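Local coordinates for TRAP dicarboxylate ABC transporter, substrate-binding protein (Roseobacter denitrificans, PDB 4OVQ), which binds beta-D-glucuronate as a periplasmic solute receptor and probably hands it to a TRAP-type membrane transporter, at residues 146-151 and 225-230; 166-171 and 204-209. All coordinates share one frame; numbering follows the deposited sequence.

Interaction 1: residues 146-151 and 225-230; sequences RSFYNG and SLSQHL. With BDP (beta-D-glucopyranuronic acid), chain C.
Two neighbouring antiparallel strands in the four-stranded sheet of the solute-binding fold meet here, 146-150 pairing with 225-230, with Arg146 reaching into the glucuronate pocket. The Arg146 N to Leu230 O bond, 2.8 Å and almost straight at 175°, fixes one end; at the other, Ser225 N donates to Phe148 O over 2.9 Å. Between them the second strand leaves regular pairing, with Leu226 at the centre of an inverse gamma turn, and serine hydroxyls take over. Gln228 N reaches Ser147 OG at 2.8 Å, while Phe148 N points to Ser227 OG. That same Ser227 hydroxyl lies 2.8 Å from His229 ND1 in a hydrogen bond, which helps set the rotation of the imidazole. With chi1 at 51°, CG between backbone N and carbonyl carbon, the His229 ring swings back over the first strand: the Arg146 carbonyl O sits over one face, the Phe148 ring over the opposite one, the two ring planes inclined at 31°. Beyond, the Arg146 chain passes Leu230 CB with its CD and bends at chi3, presenting NH1 to the sugar ring oxygen O5 at 3.0 Å and NH2 to carboxylate O6B. Its NE is held in a salt bridge with Glu206. The pair thus belongs to the sheet of the family 7 solute-binding fold, here carrying a ligand-binding arginine.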
ATOM      1  N   ARG A 146      -5.467  -5.425  -4.029  1.00 11.36           N
ATOM      2  CA  ARG A 146      -6.658  -4.754  -3.544  1.00 13.46           C
ATOM      3  C   ARG A 146      -7.867  -5.057  -4.443  1.00 11.42           C
ATOM      4  O   ARG A 146      -7.761  -4.996  -5.663  1.00 13.32           O
ATOM      5  CB  ARG A 146      -6.413  -3.228  -3.501  1.00 10.89           C
ATOM      6  CG  ARG A 146      -5.206  -2.826  -2.712  1.00 11.29           C
ATOM      7  CD  ARG A 146      -4.917  -1.331  -2.809  1.00  8.46           C
ATOM      8  NE  ARG A 146      -5.924  -0.483  -2.194  1.00  9.94           N
ATOM      9  CZ  ARG A 146      -5.809   0.071  -0.986  1.00  8.28           C
ATOM     10  NH1 ARG A 146      -4.796  -0.246  -0.190  1.00  7.99           N
ATOM     11  NH2 ARG A 146      -6.765   0.854  -0.552  1.00  8.49           N
ATOM     12  N   SER A 147      -8.990  -5.367  -3.815  1.00 11.44           N
ATOM     13  CA  SER A 147     -10.250  -5.638  -4.505  1.00 14.94           C
ATOM     14  C   SER A 147     -11.421  -4.907  -3.857  1.00 12.81           C
ATOM     15  O   SER A 147     -11.357  -4.535  -2.684  1.00 13.04           O
ATOM     16  CB  SER A 147     -10.556  -7.129  -4.473  1.00 12.33           C
ATOM     17  OG  SER A 147      -9.618  -7.857  -5.244  1.00 15.05           O
ATOM     18  N   PHE A 148     -12.503  -4.738  -4.622  1.00 13.19           N
ATOM     19  CA  PHE A 148     -13.656  -3.992  -4.169  1.00 13.31           C
ATOM     20  C   PHE A 148     -14.471  -4.731  -3.127  1.00 12.72           C
ATOM     21  O   PHE A 148     -14.644  -5.952  -3.182  1.00 15.24           O
ATOM     22  CB  PHE A 148     -14.606  -3.676  -5.344  1.00 11.52           C
ATOM     23  CG  PHE A 148     -14.038  -2.720  -6.348  1.00 16.00           C
ATOM     24  CD1 PHE A 148     -13.777  -1.407  -5.997  1.00 15.64           C
ATOM     25  CD2 PHE A 148     -13.799  -3.118  -7.660  1.00 16.65           C
ATOM     26  CE1 PHE A 148     -13.268  -0.523  -6.929  1.00 17.24           C
ATOM     27  CE2 PHE A 148     -13.297  -2.241  -8.574  1.00 18.62           C
ATOM     28  CZ  PHE A 148     -13.020  -0.934  -8.200  1.00 15.47           C
ATOM     29  N   TYR A 149     -15.037  -3.978  -2.199  1.00 12.29           N
ATOM     30  CA  TYR A 149     -16.056  -4.512  -1.322  1.00 13.89           C
ATOM     31  C   TYR A 149     -17.155  -3.481  -1.059  1.00 17.06           C
ATOM     32  O   TYR A 149     -16.900  -2.282  -1.035  1.00 11.71           O
ATOM     33  CB  TYR A 149     -15.466  -5.026  -0.011  1.00 16.48           C
ATOM     34  CG  TYR A 149     -14.476  -4.139   0.737  1.00  9.42           C
ATOM     35  CD1 TYR A 149     -14.896  -3.255   1.694  1.00  8.99           C
ATOM     36  CD2 TYR A 149     -13.108  -4.308   0.565  1.00  9.81           C
ATOM     37  CE1 TYR A 149     -13.996  -2.508   2.438  1.00 10.19           C
ATOM     38  CE2 TYR A 149     -12.182  -3.564   1.287  1.00  9.67           C
ATOM     39  CZ  TYR A 149     -12.637  -2.663   2.230  1.00  9.74           C
ATOM     40  OH  TYR A 149     -11.705  -1.937   2.952  1.00 10.30           O
ATOM     41  N   ASN A 150     -18.383  -3.956  -0.860  1.00 15.49           N
ATOM     42  CA  ASN A 150     -19.506  -3.080  -0.559  1.00 13.29           C
ATOM     43  C   ASN A 150     -20.612  -3.899   0.082  1.00 15.72           C
ATOM     44  O   ASN A 150     -20.533  -5.124   0.112  1.00 16.86           O
ATOM     45  CB  ASN A 150     -20.017  -2.353  -1.800  1.00 17.25           C
ATOM     46  CG  ASN A 150     -20.835  -3.255  -2.710  1.00 17.00           C
ATOM     47  OD1 ASN A 150     -22.071  -3.194  -2.703  1.00 18.99           O
ATOM     48  ND2 ASN A 150     -20.157  -4.086  -3.493  1.00 17.33           N
ATOM     49  N   GLY A 151     -21.636  -3.214   0.576  1.00 14.74           N
ATOM     50  CA  GLY A 151     -22.677  -3.862   1.351  1.00 18.92           C
ATOM     51  C   GLY A 151     -23.924  -4.190   0.545  1.00 22.19           C
ATOM     52  O   GLY A 151     -24.798  -4.897   1.034  1.00 29.08           O
ATOM     53  N   SER A 225     -15.469  -8.590  -3.975  1.00 18.30           N
ATOM     54  CA  SER A 225     -15.356  -8.938  -5.385  1.00 17.16           C
ATOM     55  C   SER A 225     -13.911  -8.816  -5.825  1.00 22.00           C
ATOM     56  O   SER A 225     -13.337  -7.732  -5.765  1.00 17.97           O
ATOM     57  CB  SER A 225     -16.236  -8.011  -6.245  1.00 16.20           C
ATOM     58  OG  SER A 225     -17.612  -8.130  -5.934  1.00 18.95           O
ATOM     59  N   LEU A 226     -13.344  -9.927  -6.299  1.00 21.26           N
ATOM     60  CA  LEU A 226     -11.919 -10.050  -6.592  1.00 16.17           C
ATOM     61  C   LEU A 226     -11.477  -9.394  -7.892  1.00 19.59           C
ATOM     62  O   LEU A 226     -10.994 -10.054  -8.821  1.00 20.08           O
ATOM     63  CB  LEU A 226     -11.490 -11.524  -6.574  1.00 19.37           C
ATOM     64  CG  LEU A 226     -11.532 -12.130  -5.168  1.00 20.98           C
ATOM     65  CD1 LEU A 226     -11.719 -13.633  -5.180  1.00 25.33           C
ATOM     66  CD2 LEU A 226     -10.269 -11.786  -4.390  1.00 19.21           C
ATOM     67  N   SER A 227     -11.611  -8.073  -7.928  1.00 13.83           N
ATOM     68  CA  SER A 227     -11.158  -7.264  -9.049  1.00 17.88           C
ATOM     69  C   SER A 227      -9.648  -7.224  -9.117  1.00 15.43           C
ATOM     70  O   SER A 227      -9.076  -7.126 -10.184  1.00 20.26           O
ATOM     71  CB  SER A 227     -11.698  -5.838  -8.887  1.00 22.04           C
ATOM     72  OG  SER A 227     -11.471  -5.384  -7.557  1.00 16.58           O
ATOM     73  N   GLN A 228      -8.992  -7.253  -7.957  1.00 18.39           N
ATOM     74  CA  GLN A 228      -7.541  -7.192  -7.916  1.00 13.76           C
ATOM     75  C   GLN A 228      -6.998  -6.101  -8.843  1.00 14.31           C
ATOM     76  O   GLN A 228      -6.053  -6.305  -9.601  1.00 17.08           O
ATOM     77  CB  GLN A 228      -6.972  -8.560  -8.291  1.00 20.47           C
ATOM     78  CG  GLN A 228      -7.381  -9.649  -7.313  1.00 15.80           C
ATOM     79  CD  GLN A 228      -6.926 -11.034  -7.743  1.00 25.24           C
ATOM     80  OE1 GLN A 228      -6.848 -11.334  -8.936  1.00 33.80           O
ATOM     81  NE2 GLN A 228      -6.626 -11.882  -6.769  1.00 18.63           N
ATOM     82  N   HIS A 229      -7.584  -4.910  -8.707  1.00 14.40           N
ATOM     83  CA  HIS A 229      -7.343  -3.784  -9.604  1.00 12.27           C
ATOM     84  C   HIS A 229      -6.077  -3.001  -9.285  1.00 11.99           C
ATOM     85  O   HIS A 229      -5.565  -2.289 -10.148  1.00 15.69           O
ATOM     86  CB  HIS A 229      -8.538  -2.832  -9.570  1.00 12.08           C
ATOM     87  CG  HIS A 229      -8.950  -2.441  -8.183  1.00 12.61           C
ATOM     88  ND1 HIS A 229      -9.995  -3.044  -7.523  1.00 14.03           N
ATOM     89  CD2 HIS A 229      -8.437  -1.527  -7.326  1.00 11.84           C
ATOM     90  CE1 HIS A 229     -10.103  -2.526  -6.313  1.00 12.52           C
ATOM     91  NE2 HIS A 229      -9.160  -1.608  -6.169  1.00 12.11           N
ATOM     92  N   LEU A 230      -5.590  -3.106  -8.045  1.00 13.01           N
ATOM     93  CA  LEU A 230      -4.354  -2.444  -7.638  1.00 12.63           C
ATOM     94  C   LEU A 230      -3.486  -3.456  -6.904  1.00 11.02           C
ATOM     95  O   LEU A 230      -4.006  -4.217  -6.049  1.00 16.10           O
ATOM     96  CB  LEU A 230      -4.664  -1.259  -6.717  1.00 11.42           C
ATOM     97  CG  LEU A 230      -5.241  -0.005  -7.404  1.00 10.91           C
ATOM     98  CD1 LEU A 230      -5.847   0.970  -6.390  1.00 10.62           C
ATOM     99  CD2 LEU A 230      -4.171   0.680  -8.238  1.00 12.94           C
TER
HETATM  100  C1  BDP C 402      -3.766  -0.911   3.322  1.00  7.53           C
HETATM  101  C2  BDP C 402      -2.373  -0.374   3.523  1.00  6.68           C
HETATM  102  C3  BDP C 402      -2.475   0.750   4.460  1.00  5.36           C
HETATM  103  C4  BDP C 402      -3.375   1.805   3.908  1.00  6.15           C
HETATM  104  C5  BDP C 402      -4.743   1.232   3.622  1.00  7.19           C
HETATM  105  C6  BDP C 402      -5.707   2.254   3.000  1.00  6.28           C
HETATM  106  O2  BDP C 402      -1.619  -1.464   4.154  1.00  7.35           O
HETATM  107  O3  BDP C 402      -1.122   1.338   4.494  1.00  6.19           O
HETATM  108  O4  BDP C 402      -3.483   2.933   4.874  1.00  6.66           O
HETATM  109  O5  BDP C 402      -4.657   0.108   2.756  1.00  6.88           O
HETATM  110  O6A BDP C 402      -5.639   3.464   3.368  1.00  8.44           O
HETATM  111  O1  BDP C 402      -3.815  -1.981   2.424  1.00  7.09           O
HETATM  112  O6B BDP C 402      -6.599   1.748   2.276  1.00  7.81           O
HETATM  113  O   HOH W   1     -17.930  -5.947  -3.866  1.00 17.41           O

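Interaction 2: residues 166-171 and 204-209. With BDP (beta-D-glucopyranuronic acid), chain C.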
ATOM      1  N   VAL A 166     -17.423   5.103  -3.742  1.00  9.58           N
ATOM      2  CA  VAL A 166     -16.332   4.215  -3.320  1.00  8.98           C
ATOM      3  C   VAL A 166     -15.182   5.016  -2.704  1.00  8.41           C
ATOM      4  O   VAL A 166     -14.638   5.932  -3.300  1.00 10.52           O
ATOM      5  CB  VAL A 166     -15.789   3.374  -4.488  1.00  9.41           C
ATOM      6  CG1 VAL A 166     -14.766   2.363  -3.957  1.00  9.20           C
ATOM      7  CG2 VAL A 166     -16.943   2.693  -5.275  1.00 10.32           C
ATOM      8  N   ARG A 167     -14.847   4.678  -1.464  1.00  8.90           N
ATOM      9  CA  ARG A 167     -13.714   5.289  -0.802  1.00  7.53           C
ATOM     10  C   ARG A 167     -12.429   4.779  -1.429  1.00  8.61           C
ATOM     11  O   ARG A 167     -12.282   3.583  -1.729  1.00  9.22           O
ATOM     12  CB  ARG A 167     -13.708   4.956   0.686  1.00  9.31           C
ATOM     13  CG  ARG A 167     -12.511   5.561   1.482  1.00  8.37           C
ATOM     14  CD  ARG A 167     -11.312   4.626   1.478  1.00  6.94           C
ATOM     15  NE  ARG A 167     -10.136   5.176   2.145  1.00  6.41           N
ATOM     16  CZ  ARG A 167      -9.010   4.496   2.313  1.00  6.73           C
ATOM     17  NH1 ARG A 167      -8.941   3.247   1.876  1.00  8.52           N
ATOM     18  NH2 ARG A 167      -7.980   5.067   2.929  1.00  9.21           N
ATOM     19  N   VAL A 168     -11.511   5.727  -1.585  1.00  8.59           N
ATOM     20  CA  VAL A 168     -10.154   5.434  -2.020  1.00  8.21           C
ATOM     21  C   VAL A 168      -9.145   6.170  -1.180  1.00  8.58           C
ATOM     22  O   VAL A 168      -9.486   7.079  -0.421  1.00  8.23           O
ATOM     23  CB  VAL A 168      -9.916   5.830  -3.509  1.00  9.77           C
ATOM     24  CG1 VAL A 168     -10.704   4.903  -4.430  1.00 11.38           C
ATOM     25  CG2 VAL A 168     -10.316   7.272  -3.767  1.00 11.02           C
HETATM   26  N   MSE A 169      -7.882   5.760  -1.296  1.00  9.07           N
HETATM   27  CA  MSE A 169      -6.787   6.517  -0.683  1.00  6.64           C
HETATM   28  C   MSE A 169      -6.587   7.849  -1.359  1.00  7.88           C
HETATM   29  O   MSE A 169      -7.140   8.078  -2.428  1.00  9.57           O
HETATM   30  CB  MSE A 169      -5.496   5.716  -0.756  1.00  6.66           C
HETATM   31  CG  MSE A 169      -5.510   4.415   0.075  1.00  6.54           C
HETATM   32 SE   MSE A 169      -3.828   3.468   0.190  1.00 13.22          SE
HETATM   33  CE  MSE A 169      -3.768   2.716  -1.633  1.00  7.21           C
ATOM     34  N   ASN A 170      -5.788   8.703  -0.707  1.00  8.51           N
ATOM     35  CA  ASN A 170      -5.532  10.054  -1.187  1.00 14.05           C
ATOM     36  C   ASN A 170      -4.507  10.136  -2.343  1.00 11.99           C
ATOM     37  O   ASN A 170      -3.349  10.453  -2.132  1.00 15.86           O
ATOM     38  CB  ASN A 170      -5.076  10.893   0.006  1.00 14.05           C
ATOM     39  CG  ASN A 170      -6.133  10.980   1.089  1.00 15.45           C
ATOM     40  OD1 ASN A 170      -7.089  11.754   0.986  1.00 19.23           O
ATOM     41  ND2 ASN A 170      -5.981  10.184   2.131  1.00 13.05           N
ATOM     42  N   ASN A 171      -4.972   9.826  -3.547  1.00 11.22           N
ATOM     43  CA  ASN A 171      -4.159   9.854  -4.762  1.00 11.79           C
ATOM     44  C   ASN A 171      -5.103   9.996  -5.941  1.00 15.04           C
ATOM     45  O   ASN A 171      -6.031   9.200  -6.106  1.00 10.90           O
ATOM     46  CB  ASN A 171      -3.280   8.578  -4.848  1.00 10.83           C
ATOM     47  CG  ASN A 171      -2.316   8.585  -6.051  1.00  9.94           C
ATOM     48  OD1 ASN A 171      -2.576   9.230  -7.074  1.00 12.10           O
ATOM     49  ND2 ASN A 171      -1.203   7.874  -5.920  1.00 12.49           N
ATOM     50  N   GLY A 204     -18.902   1.639  -0.544  1.00  9.11           N
ATOM     51  CA  GLY A 204     -17.901   0.595  -0.610  1.00 10.80           C
ATOM     52  C   GLY A 204     -16.510   1.175  -0.525  1.00  8.67           C
ATOM     53  O   GLY A 204     -16.310   2.396  -0.380  1.00  8.38           O
ATOM     54  N   ALA A 205     -15.545   0.276  -0.618  1.00  9.45           N
ATOM     55  CA  ALA A 205     -14.149   0.635  -0.607  1.00  8.35           C
ATOM     56  C   ALA A 205     -13.381  -0.490  -1.294  1.00 10.09           C
ATOM     57  O   ALA A 205     -13.964  -1.297  -2.003  1.00 11.26           O
ATOM     58  CB  ALA A 205     -13.702   0.839   0.825  1.00  9.38           C
ATOM     59  N   GLU A 206     -12.059  -0.522  -1.145  1.00 10.58           N
ATOM     60  CA  GLU A 206     -11.263  -1.564  -1.775  1.00 10.84           C
ATOM     61  C   GLU A 206      -9.974  -1.783  -0.991  1.00 11.25           C
ATOM     62  O   GLU A 206      -9.380  -0.828  -0.466  1.00  9.90           O
ATOM     63  CB  GLU A 206     -10.997  -1.230  -3.246  1.00  9.43           C
ATOM     64  CG  GLU A 206     -10.574   0.202  -3.562  1.00 10.78           C
ATOM     65  CD  GLU A 206      -9.082   0.475  -3.315  1.00 10.57           C
ATOM     66  OE1 GLU A 206      -8.772   1.435  -2.554  1.00  8.09           O
ATOM     67  OE2 GLU A 206      -8.220  -0.241  -3.887  1.00 10.43           O
ATOM     68  N   ASN A 207      -9.557  -3.046  -0.880  1.00 11.51           N
ATOM     69  CA  ASN A 207      -8.375  -3.358  -0.117  1.00  9.12           C
ATOM     70  C   ASN A 207      -8.026  -4.822  -0.204  1.00 14.28           C
ATOM     71  O   ASN A 207      -8.733  -5.588  -0.825  1.00 13.43           O
ATOM     72  CB  ASN A 207      -8.524  -2.939   1.346  1.00 11.46           C
ATOM     73  CG  ASN A 207      -7.258  -2.310   1.875  1.00 12.94           C
ATOM     74  OD1 ASN A 207      -6.197  -2.927   1.783  1.00 12.28           O
ATOM     75  ND2 ASN A 207      -7.338  -1.078   2.376  1.00  9.75           N
ATOM     76  N   ASN A 208      -6.906  -5.193   0.401  1.00 12.39           N
ATOM     77  CA  ASN A 208      -6.514  -6.605   0.459  1.00 13.87           C
ATOM     78  C   ASN A 208      -7.327  -7.356   1.535  1.00 12.19           C
ATOM     79  O   ASN A 208      -8.051  -6.759   2.331  1.00 13.72           O
ATOM     80  CB  ASN A 208      -5.019  -6.696   0.731  1.00 10.89           C
ATOM     81  CG  ASN A 208      -4.587  -5.889   1.947  1.00  9.53           C
ATOM     82  OD1 ASN A 208      -5.188  -5.952   3.008  1.00 11.94           O
ATOM     83  ND2 ASN A 208      -3.507  -5.103   1.787  1.00 10.58           N
ATOM     84  N   TRP A 209      -7.215  -8.689   1.562  1.00 15.38           N
ATOM     85  CA  TRP A 209      -7.971  -9.466   2.545  1.00 15.32           C
ATOM     86  C   TRP A 209      -7.681  -9.103   3.990  1.00  9.74           C
ATOM     87  O   TRP A 209      -8.597  -8.949   4.790  1.00 13.77           O
ATOM     88  CB  TRP A 209      -7.763 -10.977   2.392  1.00 16.59           C
ATOM     89  CG  TRP A 209      -8.385 -11.581   1.195  1.00 18.85           C
ATOM     90  CD1 TRP A 209      -7.744 -11.980   0.070  1.00 19.93           C
ATOM     91  CD2 TRP A 209      -9.773 -11.895   1.003  1.00 20.86           C
ATOM     92  NE1 TRP A 209      -8.636 -12.521  -0.824  1.00 20.88           N
ATOM     93  CE2 TRP A 209      -9.891 -12.486  -0.272  1.00 17.68           C
ATOM     94  CE3 TRP A 209     -10.927 -11.724   1.778  1.00 23.74           C
ATOM     95  CZ2 TRP A 209     -11.125 -12.920  -0.790  1.00 21.19           C
ATOM     96  CZ3 TRP A 209     -12.152 -12.150   1.257  1.00 18.91           C
ATOM     97  CH2 TRP A 209     -12.230 -12.745  -0.016  1.00 19.79           C
TER
HETATM   98  C1  BDP C 402      -3.766  -0.911   3.322  1.00  7.53           C
HETATM   99  C2  BDP C 402      -2.373  -0.374   3.523  1.00  6.68           C
HETATM  100  C3  BDP C 402      -2.475   0.750   4.460  1.00  5.36           C
HETATM  101  C4  BDP C 402      -3.375   1.805   3.908  1.00  6.15           C
HETATM  102  C5  BDP C 402      -4.743   1.232   3.622  1.00  7.19           C
HETATM  103  C6  BDP C 402      -5.707   2.254   3.000  1.00  6.28           C
HETATM  104  O2  BDP C 402      -1.619  -1.464   4.154  1.00  7.35           O
HETATM  105  O3  BDP C 402      -1.122   1.338   4.494  1.00  6.19           O
HETATM  106  O4  BDP C 402      -3.483   2.933   4.874  1.00  6.66           O
HETATM  107  O5  BDP C 402      -4.657   0.108   2.756  1.00  6.88           O
HETATM  108  O6A BDP C 402      -5.639   3.464   3.368  1.00  8.44           O
HETATM  109  O1  BDP C 402      -3.815  -1.981   2.424  1.00  7.09           O
HETATM  110  O6B BDP C 402      -6.599   1.748   2.276  1.00  7.81           O
HETATM  111  O   HOH W   2     -10.513   1.961  -0.383  1.00  7.85           O
HETATM  112  O   HOH W   3      -7.322   3.609  -3.171  1.00  9.93           O
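Asn207 OD1 is gripped by two strong donors, the anomeric hydroxyl O1 of glucuronate at 2.6 Å and the backbone N of Asn208 at 2.7 Å, the latter lying in the carbonyl plane on a lone pair; a weak third bond links it to Ser211 OG. The other branch of the amide, ND2, donates to the ring oxygen O5, so the side chain reads both oxygens on C1 and its flip is settled. Arg167 takes the carboxylate end of the sugar. Its CG stands anti to the backbone N (chi1 179°), and after a bend at chi2 the chain runs straight out, bringing the edge of the guanidinium to the acid group in a bidentate pair: NH1 to O6B at 2.8 Å and NH2 to O6A at 2.9 Å, both nearly linear. NE is held by Met188 O. Met169, present as selenomethionine, lies against the same carboxylate, its SE 3.6 Å from C6 of the glucuronate. Arginine paired side-on with a carboxylate in this way is the hallmark of TRAP receptors for organic acids. The two strands behind the site run in the same general direction, their axes 40° apart, joined by a single bridge, Val166 with Gly204, where Arg167 N donates to Gly204 O; Val166 CG1 packs on Ala205 CA. Farther along, water spans the gap: one molecule accepts from Arg167 NH1 and Glu206 N, and a second accepts from Met169 N and donates to Glu206 OE1 at 2.7 Å, while His229 NE2 and Arg146 NE take OE2. Asn208, at the N-cap of the next helix, turns its OD1 to Ser211 N.

How the interactions relate
Interactions 1 and 2 meet at Glu206, whose OE2 lies 2.9 Å from Arg146 NE in a salt bridge and 2.8 Å from His229 NE2 in a probable hydrogen bond. A residue of 204-209 thus steadies the arginine of 146-151, and the negative charge probably eases the gathering of two arginines at one substrate acid. The arginines share O6B of that carboxylate, and Met169 CE packs 3.4 Å from Arg146 CZ. Strands 146-150 and 204-207 are sheet neighbours, so interaction 2 attaches strand 165-168 alongside the sheet to which interaction 1 belongs. Along the chain it is nested within the loop that interaction 1 closes.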